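Local structure of betaine aldehyde dehydrogenase (Staphylococcus aureus subsp. aureus COL, 4QTO) at residues A435-S448 and A458-F471. The protein catalyses the NAD-dependent oxidation of betaine aldehyde to glycine betaine. Numbering follows the deposited sequence.
Sequences ANDSIYGLAGAVFS and ANKLKLGTVWINDF
Trp467 N donates to Gly444 O, Val446 N to Trp467 O (2.9 Å) and Asn469 N to Val446 O, backbone bonds that alternate along the parallel strands 443-447 and 465-468, whereas that from Gly444 N to Thr465 O is weak. The strand axes are 21° apart, and helix 451-460 connects them in a beta-alpha-beta crossover. Within the chain, 465-468 is an outermost strand of its sheet, but residues Thr465 to Ile468 also pair in parallel with a strand of the second subunit, so the sheet continues across the interface.

Apolar side chains also meet on both faces of this strand pair. Leu461 spreads its methyls between Val446 CG2 (4.0 Å from CD1) and Ala435 CB (3.7 Å from CD2). On the other face, Ala445 CB meets the Trp467 ring at its edge and Phe471 CD2 at 3.5 Å.

Two asparagine amides extend the pairing beyond the strands, each using both of its polar atoms. Asn436 OD1 accepts a nearly straight bond from Lys462 N (2.9 Å, 177° at the hydrogen), while its ND2 donates to Lys460 O, which lies in the amide plane. The aliphatic chain of Lys462 crosses this amide at about a right angle, and its NZ reaches Glu84 of the second subunit in a salt bridge. Past the other end of the strands, Asn469 CG stands anti to its carbonyl carbon (chi1 -64°), turning the amide back to Ser448: OD1 accepts from Ser448 N, and ND2 donates to Ser448 O at 3.0 Å, from above that carbonyl's plane.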
ATOM      1  N   ALA A 435     -27.787 -17.764  -7.853  1.00 11.74           N
ATOM      2  CA  ALA A 435     -27.450 -16.533  -7.157  1.00 11.88           C
ATOM      3  C   ALA A 435     -26.900 -15.467  -8.104  1.00 12.29           C
ATOM      4  O   ALA A 435     -27.220 -14.279  -7.932  1.00 14.79           O
ATOM      5  CB  ALA A 435     -26.467 -16.811  -6.030  1.00 12.10           C
ATOM      6  N   ASN A 436     -26.111 -15.907  -9.093  1.00 11.95           N
ATOM      7  CA  ASN A 436     -25.514 -15.008 -10.065  1.00 12.38           C
ATOM      8  C   ASN A 436     -26.445 -14.663 -11.230  1.00 13.47           C
ATOM      9  O   ASN A 436     -26.112 -13.776 -12.041  1.00 14.79           O
ATOM     10  CB  ASN A 436     -24.202 -15.583 -10.595  1.00 12.49           C
ATOM     11  CG  ASN A 436     -23.062 -15.430  -9.613  1.00 11.45           C
ATOM     12  OD1 ASN A 436     -23.051 -14.506  -8.783  1.00 12.61           O
ATOM     13  ND2 ASN A 436     -22.072 -16.283  -9.749  1.00 12.18           N
ATOM     14  N   ASP A 437     -27.619 -15.296 -11.259  1.00 14.38           N
ATOM     15  CA  ASP A 437     -28.583 -15.056 -12.340  1.00 14.54           C
ATOM     16  C   ASP A 437     -29.522 -13.900 -11.987  1.00 14.77           C
ATOM     17  O   ASP A 437     -30.703 -14.108 -11.630  1.00 15.15           O
ATOM     18  CB  ASP A 437     -29.405 -16.313 -12.614  1.00 15.78           C
ATOM     19  CG  ASP A 437     -30.309 -16.165 -13.831  1.00 18.22           C
ATOM     20  OD1 ASP A 437     -30.017 -15.300 -14.668  1.00 18.39           O
ATOM     21  OD2 ASP A 437     -31.319 -16.928 -13.960  1.00 18.98           O
ATOM     22  N   SER A 438     -28.965 -12.688 -11.973  1.00 14.91           N
ATOM     23  CA  SER A 438     -29.745 -11.464 -11.788  1.00 14.70           C
ATOM     24  C   SER A 438     -28.901 -10.368 -12.397  1.00 13.60           C
ATOM     25  O   SER A 438     -27.723 -10.579 -12.740  1.00 13.98           O
ATOM     26  CB  SER A 438     -30.088 -11.082 -10.310  1.00 17.97           C
ATOM     27  OG  SER A 438     -29.110 -10.300  -9.675  1.00 13.62           O
ATOM     28  N   ILE A 439     -29.497  -9.201 -12.545  1.00 12.71           N
ATOM     29  CA  ILE A 439     -28.748  -8.075 -13.088  1.00 12.89           C
ATOM     30  C   ILE A 439     -27.947  -7.371 -12.017  1.00 12.49           C
ATOM     31  O   ILE A 439     -27.147  -6.486 -12.359  1.00 11.68           O
ATOM     32  CB  ILE A 439     -29.681  -7.026 -13.753  1.00 14.03           C
ATOM     33  CG1 ILE A 439     -30.631  -6.379 -12.727  1.00 15.76           C
ATOM     34  CG2 ILE A 439     -30.489  -7.652 -14.885  1.00 16.54           C
ATOM     35  CD1 ILE A 439     -31.402  -5.174 -13.267  1.00 17.87           C
ATOM     36  N   TYR A 440     -28.129  -7.761 -10.754  1.00 11.73           N
ATOM     37  CA  TYR A 440     -27.552  -7.066  -9.627  1.00 10.94           C
ATOM     38  C   TYR A 440     -26.278  -7.719  -9.110  1.00 10.51           C
ATOM     39  O   TYR A 440     -25.840  -8.749  -9.622  1.00 12.34           O
ATOM     40  CB  TYR A 440     -28.602  -6.956  -8.524  1.00 11.98           C
ATOM     41  CG  TYR A 440     -29.756  -5.999  -8.868  1.00 14.37           C
ATOM     42  CD1 TYR A 440     -29.544  -4.628  -8.848  1.00 17.15           C
ATOM     43  CD2 TYR A 440     -31.002  -6.460  -9.126  1.00 19.34           C
ATOM     44  CE1 TYR A 440     -30.555  -3.728  -9.105  1.00 22.00           C
ATOM     45  CE2 TYR A 440     -32.043  -5.560  -9.382  1.00 17.83           C
ATOM     46  CZ  TYR A 440     -31.802  -4.208  -9.375  1.00 18.32           C
ATOM     47  OH  TYR A 440     -32.779  -3.251  -9.601  1.00 23.00           O
ATOM     48  N   GLY A 441     -25.681  -7.124  -8.087  1.00  9.14           N
ATOM     49  CA  GLY A 441     -24.426  -7.659  -7.553  1.00  9.23           C
ATOM     50  C   GLY A 441     -23.946  -6.977  -6.294  1.00  8.84           C
ATOM     51  O   GLY A 441     -22.739  -6.735  -6.141  1.00  8.46           O
ATOM     52  N   LEU A 442     -24.848  -6.675  -5.371  1.00  8.60           N
ATOM     53  CA  LEU A 442     -24.462  -5.897  -4.180  1.00  8.75           C
ATOM     54  C   LEU A 442     -23.926  -6.688  -3.000  1.00  9.00           C
ATOM     55  O   LEU A 442     -22.782  -6.471  -2.549  1.00  7.78           O
ATOM     56  CB  LEU A 442     -25.630  -5.016  -3.712  1.00 10.00           C
ATOM     57  CG  LEU A 442     -25.304  -4.035  -2.597  1.00 10.07           C
ATOM     58  CD1 LEU A 442     -24.257  -3.020  -3.034  1.00 10.60           C
ATOM     59  CD2 LEU A 442     -26.561  -3.272  -2.190  1.00 11.93           C
ATOM     60  N   ALA A 443     -24.731  -7.594  -2.470  1.00  8.17           N
ATOM     61  CA  ALA A 443     -24.338  -8.363  -1.277  1.00  8.44           C
ATOM     62  C   ALA A 443     -25.060  -9.671  -1.222  1.00  9.27           C
ATOM     63  O   ALA A 443     -26.040  -9.860  -1.934  1.00  9.47           O
ATOM     64  CB  ALA A 443     -24.666  -7.553  -0.027  1.00  9.06           C
ATOM     65  N   GLY A 444     -24.587 -10.571  -0.370  1.00  8.38           N
ATOM     66  CA  GLY A 444     -25.264 -11.852  -0.196  1.00  8.87           C
ATOM     67  C   GLY A 444     -24.611 -12.651   0.899  1.00  8.46           C
ATOM     68  O   GLY A 444     -23.564 -12.281   1.397  1.00  8.25           O
ATOM     69  N   ALA A 445     -25.241 -13.777   1.243  1.00  8.07           N
ATOM     70  CA  ALA A 445     -24.724 -14.616   2.323  1.00  7.90           C
ATOM     71  C   ALA A 445     -24.719 -16.083   1.945  1.00  8.86           C
ATOM     72  O   ALA A 445     -25.507 -16.542   1.095  1.00  9.18           O
ATOM     73  CB  ALA A 445     -25.594 -14.472   3.551  1.00  8.57           C
ATOM     74  N   VAL A 446     -23.841 -16.818   2.625  1.00  8.11           N
ATOM     75  CA  VAL A 446     -23.783 -18.259   2.521  1.00  9.28           C
ATOM     76  C   VAL A 446     -23.784 -18.825   3.927  1.00  8.79           C
ATOM     77  O   VAL A 446     -22.942 -18.449   4.760  1.00  8.82           O
ATOM     78  CB  VAL A 446     -22.499 -18.770   1.813  1.00 10.75           C
ATOM     79  CG1 VAL A 446     -22.633 -20.284   1.637  1.00 10.80           C
ATOM     80  CG2 VAL A 446     -22.292 -18.060   0.491  1.00 11.77           C
ATOM     81  N   PHE A 447     -24.749 -19.706   4.216  1.00  7.93           N
ATOM     82  CA  PHE A 447     -24.871 -20.380   5.516  1.00  8.91           C
ATOM     83  C   PHE A 447     -24.524 -21.861   5.356  1.00  9.33           C
ATOM     84  O   PHE A 447     -25.195 -22.600   4.580  1.00  8.89           O
ATOM     85  CB  PHE A 447     -26.272 -20.214   6.108  1.00  8.45           C
ATOM     86  CG  PHE A 447     -26.508 -18.862   6.678  1.00  9.06           C
ATOM     87  CD1 PHE A 447     -26.880 -17.798   5.873  1.00  9.90           C
ATOM     88  CD2 PHE A 447     -26.282 -18.618   8.021  1.00  9.14           C
ATOM     89  CE1 PHE A 447     -27.033 -16.519   6.403  1.00 10.32           C
ATOM     90  CE2 PHE A 447     -26.415 -17.339   8.547  1.00  9.72           C
ATOM     91  CZ  PHE A 447     -26.789 -16.288   7.752  1.00  9.56           C
ATOM     92  N   SER A 448     -23.490 -22.281   6.073  1.00  9.61           N
ATOM     93  CA  SER A 448     -23.065 -23.667   6.120  1.00  9.86           C
ATOM     94  C   SER A 448     -22.053 -23.856   7.233  1.00 10.39           C
ATOM     95  O   SER A 448     -21.212 -22.980   7.403  1.00  9.98           O
ATOM     96  CB  SER A 448     -22.350 -24.047   4.815  1.00 10.80           C
ATOM     97  OG  SER A 448     -21.848 -25.385   4.886  1.00 11.48           O
ATOM     98  N   ALA A 458     -18.446 -18.325  -1.757  1.00 10.87           N
ATOM     99  CA  ALA A 458     -18.204 -16.876  -1.686  1.00 10.94           C
ATOM    100  C   ALA A 458     -17.278 -16.385  -2.798  1.00 11.74           C
ATOM    101  O   ALA A 458     -17.491 -15.312  -3.347  1.00 11.57           O
ATOM    102  CB  ALA A 458     -17.637 -16.500  -0.330  1.00 10.80           C
ATOM    103  N   ASN A 459     -16.263 -17.164  -3.134  0.50 11.34           N
ATOM    104  CA  ASN A 459     -15.347 -16.744  -4.180  0.50 12.47           C
ATOM    105  C   ASN A 459     -15.973 -16.693  -5.566  0.50 12.56           C
ATOM    106  O   ASN A 459     -15.471 -15.976  -6.439  0.50 12.72           O
ATOM    107  CB  ASN A 459     -14.104 -17.612  -4.142  0.50 13.80           C
ATOM    108  CG  ASN A 459     -13.138 -17.175  -3.027  0.50 14.52           C
ATOM    109  OD1 ASN A 459     -12.619 -16.046  -3.031  0.50 13.33           O
ATOM    110  ND2 ASN A 459     -12.917 -18.053  -2.059  0.50 17.36           N
ATOM    111  N   LYS A 460     -17.059 -17.444  -5.765  1.00 12.20           N
ATOM    112  CA  LYS A 460     -17.742 -17.486  -7.054  1.00 12.52           C
ATOM    113  C   LYS A 460     -18.954 -16.557  -7.199  1.00 12.14           C
ATOM    114  O   LYS A 460     -19.445 -16.371  -8.324  1.00 12.56           O
ATOM    115  CB  LYS A 460     -18.147 -18.921  -7.398  1.00 14.91           C
ATOM    116  CG  LYS A 460     -16.937 -19.821  -7.670  1.00 20.41           C
ATOM    117  CD  LYS A 460     -17.364 -21.079  -8.411  1.00 31.72           C
ATOM    118  CE  LYS A 460     -16.189 -21.853  -8.993  1.00 39.33           C
ATOM    119  NZ  LYS A 460     -15.383 -22.495  -7.923  1.00 52.51           N
ATOM    120  N   LEU A 461     -19.422 -15.955  -6.097  1.00 10.03           N
ATOM    121  CA  LEU A 461     -20.556 -15.033  -6.165  1.00 10.33           C
ATOM    122  C   LEU A 461     -20.111 -13.679  -6.658  1.00 10.53           C
ATOM    123  O   LEU A 461     -19.131 -13.109  -6.141  1.00 11.91           O
ATOM    124  CB  LEU A 461     -21.213 -14.890  -4.802  1.00  9.38           C
ATOM    125  CG  LEU A 461     -21.792 -16.175  -4.229  1.00 10.16           C
ATOM    126  CD1 LEU A 461     -22.370 -15.926  -2.839  1.00 10.72           C
ATOM    127  CD2 LEU A 461     -22.875 -16.742  -5.150  1.00 12.29           C
ATOM    128  N   LYS A 462     -20.817 -13.138  -7.646  1.00  9.55           N
ATOM    129  CA  LYS A 462     -20.492 -11.801  -8.197  1.00  9.74           C
ATOM    130  C   LYS A 462     -21.191 -10.719  -7.391  1.00  9.36           C
ATOM    131  O   LYS A 462     -22.223 -10.137  -7.820  1.00 10.36           O
ATOM    132  CB  LYS A 462     -20.836 -11.745  -9.676  1.00 11.58           C
ATOM    133  CG  LYS A 462     -20.011 -12.747 -10.472  1.00 14.81           C
ATOM    134  CD  LYS A 462     -20.640 -12.930 -11.843  1.00 19.17           C
ATOM    135  CE  LYS A 462     -20.087 -14.135 -12.587  1.00 22.79           C
ATOM    136  NZ  LYS A 462     -18.652 -13.934 -12.865  1.00 22.94           N
ATOM    137  N   LEU A 463     -20.623 -10.466  -6.208  1.00  8.93           N
ATOM    138  CA  LEU A 463     -21.202  -9.555  -5.223  1.00  9.16           C
ATOM    139  C   LEU A 463     -20.119  -8.753  -4.536  1.00  8.83           C
ATOM    140  O   LEU A 463     -19.040  -9.307  -4.266  1.00  8.66           O
ATOM    141  CB  LEU A 463     -21.905 -10.385  -4.112  1.00  9.34           C
ATOM    142  CG  LEU A 463     -23.030 -11.321  -4.546  1.00  9.76           C
ATOM    143  CD1 LEU A 463     -23.444 -12.232  -3.399  1.00 10.54           C
ATOM    144  CD2 LEU A 463     -24.202 -10.511  -5.077  1.00 10.46           C
ATOM    145  N   GLY A 464     -20.394  -7.488  -4.225  1.00  8.03           N
ATOM    146  CA  GLY A 464     -19.401  -6.635  -3.549  1.00  8.28           C
ATOM    147  C   GLY A 464     -19.089  -7.045  -2.126  1.00  7.88           C
ATOM    148  O   GLY A 464     -17.992  -6.774  -1.614  1.00  7.24           O
ATOM    149  N   THR A 465     -20.061  -7.645  -1.451  1.00  7.84           N
ATOM    150  CA  THR A 465     -19.872  -8.150  -0.076  1.00  8.03           C
ATOM    151  C   THR A 465     -20.521  -9.507   0.046  1.00  8.43           C
ATOM    152  O   THR A 465     -21.661  -9.698  -0.376  1.00  8.58           O
ATOM    153  CB  THR A 465     -20.514  -7.186   0.966  1.00  8.30           C
ATOM    154  OG1 THR A 465     -19.929  -5.875   0.845  1.00  8.02           O
ATOM    155  CG2 THR A 465     -20.337  -7.692   2.384  1.00  8.92           C
ATOM    156  N   VAL A 466     -19.780 -10.469   0.599  1.00  7.53           N
ATOM    157  CA  VAL A 466     -20.328 -11.805   0.881  1.00  8.07           C
ATOM    158  C   VAL A 466     -20.123 -12.108   2.354  1.00  8.35           C
ATOM    159  O   VAL A 466     -19.001 -12.017   2.852  1.00  8.26           O
ATOM    160  CB  VAL A 466     -19.658 -12.925   0.092  1.00  8.55           C
ATOM    161  CG1 VAL A 466     -20.334 -14.240   0.409  1.00  9.58           C
ATOM    162  CG2 VAL A 466     -19.728 -12.627  -1.423  1.00  9.10           C
ATOM    163  N   TRP A 467     -21.218 -12.435   3.055  1.00  8.19           N
ATOM    164  CA  TRP A 467     -21.158 -12.826   4.446  1.00  8.24           C
ATOM    165  C   TRP A 467     -21.181 -14.359   4.545  1.00  9.17           C
ATOM    166  O   TRP A 467     -21.971 -15.028   3.862  1.00 10.02           O
ATOM    167  CB  TRP A 467     -22.356 -12.296   5.225  1.00  9.20           C
ATOM    168  CG  TRP A 467     -22.494 -10.822   5.184  1.00  8.54           C
ATOM    169  CD1 TRP A 467     -21.640  -9.908   5.727  1.00  9.00           C
ATOM    170  CD2 TRP A 467     -23.549 -10.074   4.577  1.00  9.01           C
ATOM    171  NE1 TRP A 467     -22.081  -8.644   5.480  1.00  9.56           N
ATOM    172  CE2 TRP A 467     -23.262  -8.715   4.783  1.00  8.72           C
ATOM    173  CE3 TRP A 467     -24.697 -10.412   3.856  1.00  9.75           C
ATOM    174  CZ2 TRP A 467     -24.097  -7.698   4.312  1.00 10.00           C
ATOM    175  CZ3 TRP A 467     -25.523  -9.397   3.406  1.00 11.33           C
ATOM    176  CH2 TRP A 467     -25.235  -8.067   3.648  1.00 10.26           C
ATOM    177  N   ILE A 468     -20.319 -14.912   5.378  1.00  8.17           N
ATOM    178  CA  ILE A 468     -20.318 -16.357   5.673  1.00  8.35           C
ATOM    179  C   ILE A 468     -20.894 -16.492   7.070  1.00  8.44           C
ATOM    180  O   ILE A 468     -20.329 -15.998   8.052  1.00  8.13           O
ATOM    181  CB  ILE A 468     -18.929 -16.991   5.537  1.00  8.82           C
ATOM    182  CG1 ILE A 468     -18.526 -16.976   4.047  1.00  9.30           C
ATOM    183  CG2 ILE A 468     -18.964 -18.410   6.107  1.00  8.99           C
ATOM    184  CD1 ILE A 468     -17.102 -17.404   3.771  1.00 10.37           C
ATOM    185  N   ASN A 469     -22.052 -17.155   7.150  1.00  8.12           N
ATOM    186  CA  ASN A 469     -22.755 -17.338   8.405  1.00  8.68           C
ATOM    187  C   ASN A 469     -23.131 -16.036   9.142  1.00  9.07           C
ATOM    188  O   ASN A 469     -23.019 -15.926  10.368  1.00 10.25           O
ATOM    189  CB  ASN A 469     -22.052 -18.328   9.319  1.00  8.95           C
ATOM    190  CG  ASN A 469     -22.021 -19.725   8.732  1.00  9.31           C
ATOM    191  OD1 ASN A 469     -22.996 -20.182   8.141  1.00  9.01           O
ATOM    192  ND2 ASN A 469     -20.868 -20.403   8.846  1.00 10.42           N
ATOM    193  N   ASP A 470     -23.573 -15.054   8.360  1.00  8.55           N
ATOM    194  CA  ASP A 470     -24.053 -13.793   8.890  1.00 10.05           C
ATOM    195  C   ASP A 470     -24.907 -13.148   7.813  1.00  9.43           C
ATOM    196  O   ASP A 470     -24.946 -13.638   6.668  1.00  9.08           O
ATOM    197  CB  ASP A 470     -22.891 -12.886   9.317  1.00  9.87           C
ATOM    198  CG  ASP A 470     -23.244 -11.974  10.494  1.00 11.21           C
ATOM    199  OD1 ASP A 470     -24.404 -11.523  10.632  1.00 12.85           O
ATOM    200  OD2 ASP A 470     -22.314 -11.709  11.305  1.00 13.27           O
ATOM    201  N   PHE A 471     -25.598 -12.079   8.181  1.00 10.04           N
ATOM    202  CA  PHE A 471     -26.357 -11.296   7.225  1.00 10.35           C
ATOM    203  C   PHE A 471     -26.420  -9.866   7.748  1.00 10.79           C
ATOM    204  O   PHE A 471     -26.727  -9.661   8.922  1.00 12.56           O
ATOM    205  CB  PHE A 471     -27.794 -11.854   6.934  1.00 10.96           C
ATOM    206  CG  PHE A 471     -28.271 -11.462   5.593  1.00 11.42           C
ATOM    207  CD1 PHE A 471     -28.703 -10.171   5.373  1.00 11.53           C
ATOM    208  CD2 PHE A 471     -28.191 -12.336   4.513  1.00 11.94           C
ATOM    209  CE1 PHE A 471     -29.030  -9.756   4.116  1.00 11.99           C
ATOM    210  CE2 PHE A 471     -28.503 -11.900   3.245  1.00 12.52           C
ATOM    211  CZ  PHE A 471     -28.930 -10.618   3.059  1.00 13.35           C
TER
HETATM  212  O   HOH W   1     -24.294 -11.121  -9.239  1.00 19.55           O
HETATM  213  O   HOH W   2     -21.397  -4.458  -0.977  1.00  8.85           O